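Local coordinates for protein RmpD (Hexulose-6-phosphate synthase) (Streptococcus mutans, PDB 3EXR) that is a TIM-barrel protein of the orotidine 5'-phosphate decarboxylase/HUMPS family, at residues A127-H141 with K160-T174. Sequence-based numbering, arbitrary orientation.
Sequences AQQWLDAGISQAIYH and KVKKLIEMGFRVSVT
The F169 ring lies against L131, whose CD2 stands over the centre of one face, 3.7 Å from the centroid and 9° off the ring normal. This is a CH-pi contact. CG of L131 sits nearer the rim, by CE2 and CZ. The CZ corner points at helix 127-132: A127 O meets the ring edge, and the W130 side chain crosses that of F169 at about a right angle, with F169 CZ at the edge of the indole, 3.7 Å from W130 CE3. A138 CB approaches F169 from the strand. The M167 methyl packs beside A127 CB and Q128.

Further along, CG of Y140 is anti to its backbone N (chi1 -167°), which carries the ring out to helix 155-167. There V161 CG2 lies over one face, off centre, 4.0 Å from the Y140 centroid. The K160 side chain crosses that of Y140 at about a right angle, with K160 CD 3.6 Å from Y140 OH. Y140 OH hydrogen-bonds D157, and a water joins it to K160 NZ.

Strands 137-141 and 170-174 are parallel neighbours in the eight-stranded barrel. Five backbone hydrogen bonds join them and the S136 turn, including Y140 N to S172 O at 2.8 Å. On the face of Q137 and I139, Q137 CG sits against one face of the R170 guanidinium, toward its rim. R170 NH2 donates to S136 OG, which lies in the guanidinium plane, at 2.9 Å, and also pairs with E113. One water links Q137 OE1, R170 O and S172 OG.

The contact therefore has two chemistries. Apolar side chains fill the layer between barrel and helices. On the barrel's inner side, Q137, which bonds Q115 and E113, joins a polar network with R170, whose charge E113 probably balances.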
loop_
_atom_site.group_PDB
_atom_site.type_symbol
_atom_site.label_atom_id
_atom_site.label_comp_id
_atom_site.label_asym_id
_atom_site.label_seq_id
_atom_site.Cartn_x
_atom_site.Cartn_y
_atom_site.Cartn_z
ATOM N N ALA A 127 14.120 -4.088 -11.793
ATOM C CA ALA A 127 13.727 -5.492 -11.740
ATOM C C ALA A 127 14.919 -6.398 -11.461
ATOM O O ALA A 127 14.814 -7.341 -10.687
ATOM C CB ALA A 127 13.005 -5.908 -13.023
ATOM N N GLN A 128 16.084 -6.091 -12.038
ATOM C CA GLN A 128 17.259 -6.929 -11.774
ATOM C C GLN A 128 17.701 -6.779 -10.307
ATOM O O GLN A 128 18.179 -7.722 -9.693
ATOM C CB GLN A 128 18.405 -6.604 -12.757
ATOM C CG GLN A 128 19.617 -7.512 -12.629
ATOM C CD GLN A 128 19.305 -8.952 -13.000
ATOM O OE1 GLN A 128 18.782 -9.220 -14.088
ATOM N NE2 GLN A 128 19.570 -9.877 -12.087
ATOM N N GLN A 129 17.523 -5.590 -9.736
ATOM C CA GLN A 129 17.825 -5.390 -8.323
ATOM C C GLN A 129 16.926 -6.260 -7.429
ATOM O O GLN A 129 17.394 -6.826 -6.450
ATOM C CB GLN A 129 17.706 -3.923 -7.942
ATOM C CG GLN A 129 18.739 -3.027 -8.574
ATOM C CD GLN A 129 18.591 -1.657 -8.007
ATOM O OE1 GLN A 129 18.909 -1.436 -6.835
ATOM N NE2 GLN A 129 18.038 -0.746 -8.794
ATOM N N TRP A 130 15.651 -6.417 -7.806
ATOM C CA TRP A 130 14.768 -7.279 -7.036
ATOM C C TRP A 130 15.290 -8.718 -7.077
ATOM O O TRP A 130 15.410 -9.362 -6.043
ATOM C CB TRP A 130 13.288 -7.219 -7.523
ATOM C CG TRP A 130 12.746 -5.817 -7.663
ATOM C CD1 TRP A 130 13.059 -4.735 -6.899
ATOM C CD2 TRP A 130 11.809 -5.361 -8.640
ATOM N NE1 TRP A 130 12.387 -3.626 -7.348
ATOM C CE2 TRP A 130 11.626 -3.979 -8.431
ATOM C CE3 TRP A 130 11.133 -5.979 -9.709
ATOM C CZ2 TRP A 130 10.762 -3.209 -9.214
ATOM C CZ3 TRP A 130 10.299 -5.204 -10.500
ATOM C CH2 TRP A 130 10.119 -3.839 -10.249
ATOM N N LEU A 131 15.648 -9.200 -8.270
ATOM C CA LEU A 131 16.162 -10.567 -8.418
ATOM C C LEU A 131 17.411 -10.772 -7.559
ATOM O O LEU A 131 17.548 -11.783 -6.866
ATOM C CB LEU A 131 16.498 -10.867 -9.887
ATOM C CG LEU A 131 15.305 -10.984 -10.847
ATOM C CD1 LEU A 131 15.780 -10.980 -12.286
ATOM C CD2 LEU A 131 14.436 -12.220 -10.616
ATOM N N ASP A 132 18.300 -9.787 -7.608
ATOM C CA ASP A 132 19.574 -9.862 -6.864
ATOM C C ASP A 132 19.328 -9.905 -5.375
ATOM O O ASP A 132 20.136 -10.471 -4.634
ATOM C CB ASP A 132 20.471 -8.671 -7.182
ATOM C CG ASP A 132 21.005 -8.690 -8.597
ATOM O OD1 ASP A 132 20.915 -9.735 -9.280
ATOM O OD2 ASP A 132 21.519 -7.643 -9.050
ATOM N N ALA A 133 18.207 -9.292 -4.958
ATOM C CA ALA A 133 17.779 -9.272 -3.551
ATOM C C ALA A 133 17.005 -10.532 -3.150
ATOM O O ALA A 133 16.534 -10.627 -2.006
ATOM C CB ALA A 133 16.953 -8.002 -3.248
ATOM N N GLY A 134 16.894 -11.492 -4.076
ATOM C CA GLY A 134 16.257 -12.797 -3.860
ATOM C C GLY A 134 14.751 -12.820 -4.061
ATOM O O GLY A 134 14.081 -13.728 -3.634
ATOM N N ILE A 135 14.235 -11.803 -4.729
ATOM C CA ILE A 135 12.812 -11.687 -5.013
ATOM C C ILE A 135 12.547 -11.914 -6.507
ATOM O O ILE A 135 13.006 -11.161 -7.387
ATOM C CB ILE A 135 12.292 -10.327 -4.503
ATOM C CG1 ILE A 135 12.422 -10.299 -2.963
ATOM C CG2 ILE A 135 10.828 -10.066 -4.960
ATOM C CD1 ILE A 135 12.336 -8.964 -2.323
ATOM N N SER A 136 11.761 -12.943 -6.790
ATOM C CA SER A 136 11.632 -13.419 -8.171
ATOM C C SER A 136 10.213 -13.662 -8.608
ATOM O O SER A 136 9.981 -14.456 -9.499
ATOM C CB SER A 136 12.500 -14.663 -8.391
ATOM O OG SER A 136 12.073 -15.746 -7.606
ATOM N N GLN A 137 9.263 -12.975 -7.963
ATOM C CA GLN A 137 7.877 -12.908 -8.430
ATOM C C GLN A 137 7.491 -11.461 -8.661
ATOM O O GLN A 137 7.835 -10.572 -7.853
ATOM C CB GLN A 137 6.911 -13.515 -7.415
ATOM C CG GLN A 137 6.963 -15.013 -7.302
ATOM C CD GLN A 137 5.698 -15.559 -6.656
ATOM O OE1 GLN A 137 4.606 -15.361 -7.186
ATOM N NE2 GLN A 137 5.840 -16.262 -5.526
ATOM N N ALA A 138 6.753 -11.235 -9.736
ATOM C CA ALA A 138 6.244 -9.911 -10.090
ATOM C C ALA A 138 4.822 -10.020 -10.583
ATOM O O ALA A 138 4.468 -10.990 -11.258
ATOM C CB ALA A 138 7.109 -9.271 -11.144
ATOM N N ILE A 139 4.011 -9.006 -10.256
ATOM C CA ILE A 139 2.604 -8.990 -10.654
ATOM C C ILE A 139 2.416 -7.897 -11.695
ATOM O O ILE A 139 2.596 -6.708 -11.406
ATOM C CB ILE A 139 1.669 -8.642 -9.450
ATOM C CG1 ILE A 139 2.023 -9.409 -8.159
ATOM C CG2 ILE A 139 0.228 -8.803 -9.850
ATOM C CD1 ILE A 139 2.072 -10.867 -8.284
ATOM N N TYR A 140 2.035 -8.311 -12.894
ATOM C CA TYR A 140 1.849 -7.408 -14.028
ATOM C C TYR A 140 0.355 -7.222 -14.321
ATOM O O TYR A 140 -0.363 -8.210 -14.480
ATOM C CB TYR A 140 2.591 -7.948 -15.282
ATOM C CG TYR A 140 2.697 -6.934 -16.389
ATOM C CD1 TYR A 140 3.871 -6.202 -16.576
ATOM C CD2 TYR A 140 1.606 -6.668 -17.227
ATOM C CE1 TYR A 140 3.963 -5.222 -17.560
ATOM C CE2 TYR A 140 1.688 -5.683 -18.214
ATOM C CZ TYR A 140 2.879 -4.972 -18.374
ATOM O OH TYR A 140 2.985 -4.026 -19.350
ATOM N N HIS A 141 -0.091 -5.960 -14.380
ATOM C CA HIS A 141 -1.476 -5.583 -14.644
ATOM C C HIS A 141 -1.669 -5.169 -16.084
ATOM O O HIS A 141 -0.856 -4.412 -16.633
ATOM C CB HIS A 141 -1.861 -4.377 -13.772
ATOM C CG HIS A 141 -1.920 -4.690 -12.310
ATOM N ND1 HIS A 141 -0.799 -4.885 -11.527
ATOM C CD2 HIS A 141 -2.981 -4.843 -11.493
ATOM C CE1 HIS A 141 -1.179 -5.147 -10.290
ATOM N NE2 HIS A 141 -2.500 -5.137 -10.248
ATOM N N LYS A 160 6.394 -7.045 -22.336
ATOM C CA LYS A 160 6.954 -6.799 -21.008
ATOM C C LYS A 160 6.843 -8.041 -20.122
ATOM O O LYS A 160 7.775 -8.409 -19.414
ATOM C CB LYS A 160 6.312 -5.565 -20.363
ATOM C CG LYS A 160 6.510 -4.284 -21.198
ATOM C CD LYS A 160 6.244 -3.020 -20.405
ATOM C CE LYS A 160 7.353 -2.746 -19.419
ATOM N NZ LYS A 160 7.152 -1.397 -18.780
ATOM N N VAL A 161 5.691 -8.698 -20.169
ATOM C CA VAL A 161 5.532 -9.987 -19.498
ATOM C C VAL A 161 6.600 -10.957 -19.963
ATOM O O VAL A 161 7.275 -11.576 -19.139
ATOM C CB VAL A 161 4.113 -10.552 -19.651
ATOM C CG1 VAL A 161 4.031 -11.971 -19.089
ATOM C CG2 VAL A 161 3.091 -9.590 -18.970
ATOM N N LYS A 162 6.769 -11.088 -21.276
ATOM C CA LYS A 162 7.767 -11.997 -21.820
ATOM C C LYS A 162 9.174 -11.674 -21.336
ATOM O O LYS A 162 9.932 -12.584 -20.990
ATOM C CB LYS A 162 7.721 -11.982 -23.347
ATOM C CG LYS A 162 6.532 -12.704 -23.898
ATOM C CD LYS A 162 6.241 -12.275 -25.323
ATOM C CE LYS A 162 5.001 -12.950 -25.873
ATOM N NZ LYS A 162 4.772 -12.672 -27.361
ATOM N N LYS A 163 9.502 -10.389 -21.297
ATOM C CA LYS A 163 10.844 -9.965 -20.893
ATOM C C LYS A 163 11.117 -10.250 -19.425
ATOM O O LYS A 163 12.214 -10.668 -19.066
ATOM C CB LYS A 163 11.066 -8.491 -21.214
ATOM C CG LYS A 163 12.467 -7.949 -20.821
ATOM C CD LYS A 163 13.618 -8.693 -21.510
ATOM C CE LYS A 163 14.722 -7.737 -22.002
ATOM N NZ LYS A 163 15.459 -7.022 -20.924
ATOM N N LEU A 164 10.130 -10.010 -18.566
ATOM C CA LEU A 164 10.293 -10.334 -17.151
ATOM C C LEU A 164 10.496 -11.828 -16.914
ATOM O O LEU A 164 11.314 -12.233 -16.093
ATOM C CB LEU A 164 9.106 -9.825 -16.344
ATOM C CG LEU A 164 8.914 -8.336 -16.213
ATOM C CD1 LEU A 164 7.529 -8.086 -15.652
ATOM C CD2 LEU A 164 9.993 -7.690 -15.311
ATOM N N ILE A 165 9.771 -12.650 -17.670
ATOM C CA ILE A 165 9.895 -14.101 -17.573
ATOM C C ILE A 165 11.323 -14.493 -17.988
ATOM O O ILE A 165 11.980 -15.289 -17.313
ATOM C CB ILE A 165 8.833 -14.822 -18.457
ATOM C CG1 ILE A 165 7.435 -14.669 -17.838
ATOM C CG2 ILE A 165 9.197 -16.298 -18.656
ATOM C CD1 ILE A 165 6.252 -15.060 -18.733
ATOM N N GLU A 166 11.807 -13.883 -19.072
ATOM C CA GLU A 166 13.135 -14.218 -19.577
ATOM C C GLU A 166 14.227 -13.809 -18.596
ATOM O O GLU A 166 15.236 -14.491 -18.473
ATOM C CB GLU A 166 13.359 -13.637 -20.965
ATOM C CG GLU A 166 12.727 -14.494 -22.074
ATOM C CD GLU A 166 12.735 -16.019 -21.803
ATOM O OE1 GLU A 166 11.643 -16.622 -21.593
ATOM O OE2 GLU A 166 13.826 -16.630 -21.824
ATOM N N MET A 167 14.001 -12.725 -17.856
ATOM C CA MET A 167 14.931 -12.287 -16.802
ATOM C C MET A 167 14.990 -13.259 -15.625
ATOM O O MET A 167 15.920 -13.205 -14.834
ATOM C CB MET A 167 14.524 -10.905 -16.278
ATOM C CG MET A 167 14.814 -9.787 -17.245
ATOM S SD MET A 167 14.368 -8.178 -16.580
ATOM C CE MET A 167 15.684 -7.890 -15.472
ATOM N N GLY A 168 13.998 -14.133 -15.487
ATOM C CA GLY A 168 13.960 -15.072 -14.372
ATOM C C GLY A 168 12.800 -14.888 -13.391
ATOM O O GLY A 168 12.746 -15.583 -12.380
ATOM N N PHE A 169 11.866 -13.988 -13.697
ATOM C CA PHE A 169 10.645 -13.852 -12.876
ATOM C C PHE A 169 9.601 -14.924 -13.116
ATOM O O PHE A 169 9.344 -15.344 -14.275
ATOM C CB PHE A 169 9.990 -12.475 -13.056
ATOM C CG PHE A 169 10.748 -11.350 -12.398
ATOM C CD1 PHE A 169 10.529 -11.023 -11.063
ATOM C CD2 PHE A 169 11.700 -10.636 -13.109
ATOM C CE1 PHE A 169 11.228 -9.985 -10.443
ATOM C CE2 PHE A 169 12.402 -9.596 -12.515
ATOM C CZ PHE A 169 12.164 -9.256 -11.180
ATOM N N ARG A 170 8.965 -15.342 -12.021
ATOM C CA ARG A 170 7.654 -15.977 -12.095
ATOM C C ARG A 170 6.638 -14.846 -12.110
ATOM O O ARG A 170 6.481 -14.141 -11.114
ATOM C CB ARG A 170 7.430 -16.941 -10.929
ATOM C CG ARG A 170 8.064 -18.337 -11.166
ATOM C CD ARG A 170 8.236 -19.132 -9.861
ATOM N NE ARG A 170 9.140 -18.412 -8.965
ATOM C CZ ARG A 170 9.001 -18.287 -7.649
ATOM N NH1 ARG A 170 8.041 -18.908 -6.988
ATOM N NH2 ARG A 170 9.873 -17.538 -7.002
ATOM N N VAL A 171 5.997 -14.656 -13.255
ATOM C CA VAL A 171 5.124 -13.525 -13.492
ATOM C C VAL A 171 3.646 -13.917 -13.337
ATOM O O VAL A 171 3.158 -14.875 -13.921
ATOM C CB VAL A 171 5.383 -12.895 -14.882
ATOM C CG1 VAL A 171 4.396 -11.777 -15.196
ATOM C CG2 VAL A 171 6.815 -12.391 -14.956
ATOM N N SER A 172 2.942 -13.177 -12.488
ATOM C CA SER A 172 1.508 -13.284 -12.390
ATOM C C SER A 172 0.892 -12.173 -13.218
ATOM O O SER A 172 1.418 -11.055 -13.248
ATOM C CB SER A 172 1.051 -13.107 -10.941
ATOM O OG SER A 172 1.510 -14.138 -10.136
ATOM N N VAL A 173 -0.212 -12.469 -13.915
ATOM C CA VAL A 173 -0.916 -11.425 -14.645
ATOM C C VAL A 173 -2.327 -11.245 -14.077
ATOM O O VAL A 173 -2.933 -12.187 -13.543
ATOM C CB VAL A 173 -0.974 -11.700 -16.184
ATOM C CG1 VAL A 173 0.384 -11.718 -16.818
ATOM C CG2 VAL A 173 -1.690 -13.007 -16.460
ATOM N N THR A 174 -2.844 -10.027 -14.204
ATOM C CA THR A 174 -4.198 -9.713 -13.758
ATOM C C THR A 174 -4.811 -8.674 -14.652
ATOM O O THR A 174 -4.089 -7.844 -15.227
ATOM C CB THR A 174 -4.199 -9.248 -12.294
ATOM O OG1 THR A 174 -5.553 -9.167 -11.821
ATOM C CG2 THR A 174 -3.589 -7.873 -12.120
HETATM O O HOH W 1 18.116 -11.528 -15.240
HETATM O O HOH W 2 11.503 -17.379 -10.367
HETATM O O HOH W 3 4.135 -14.072 -9.439
HETATM O O HOH W 4 4.222 -1.642 -17.897
#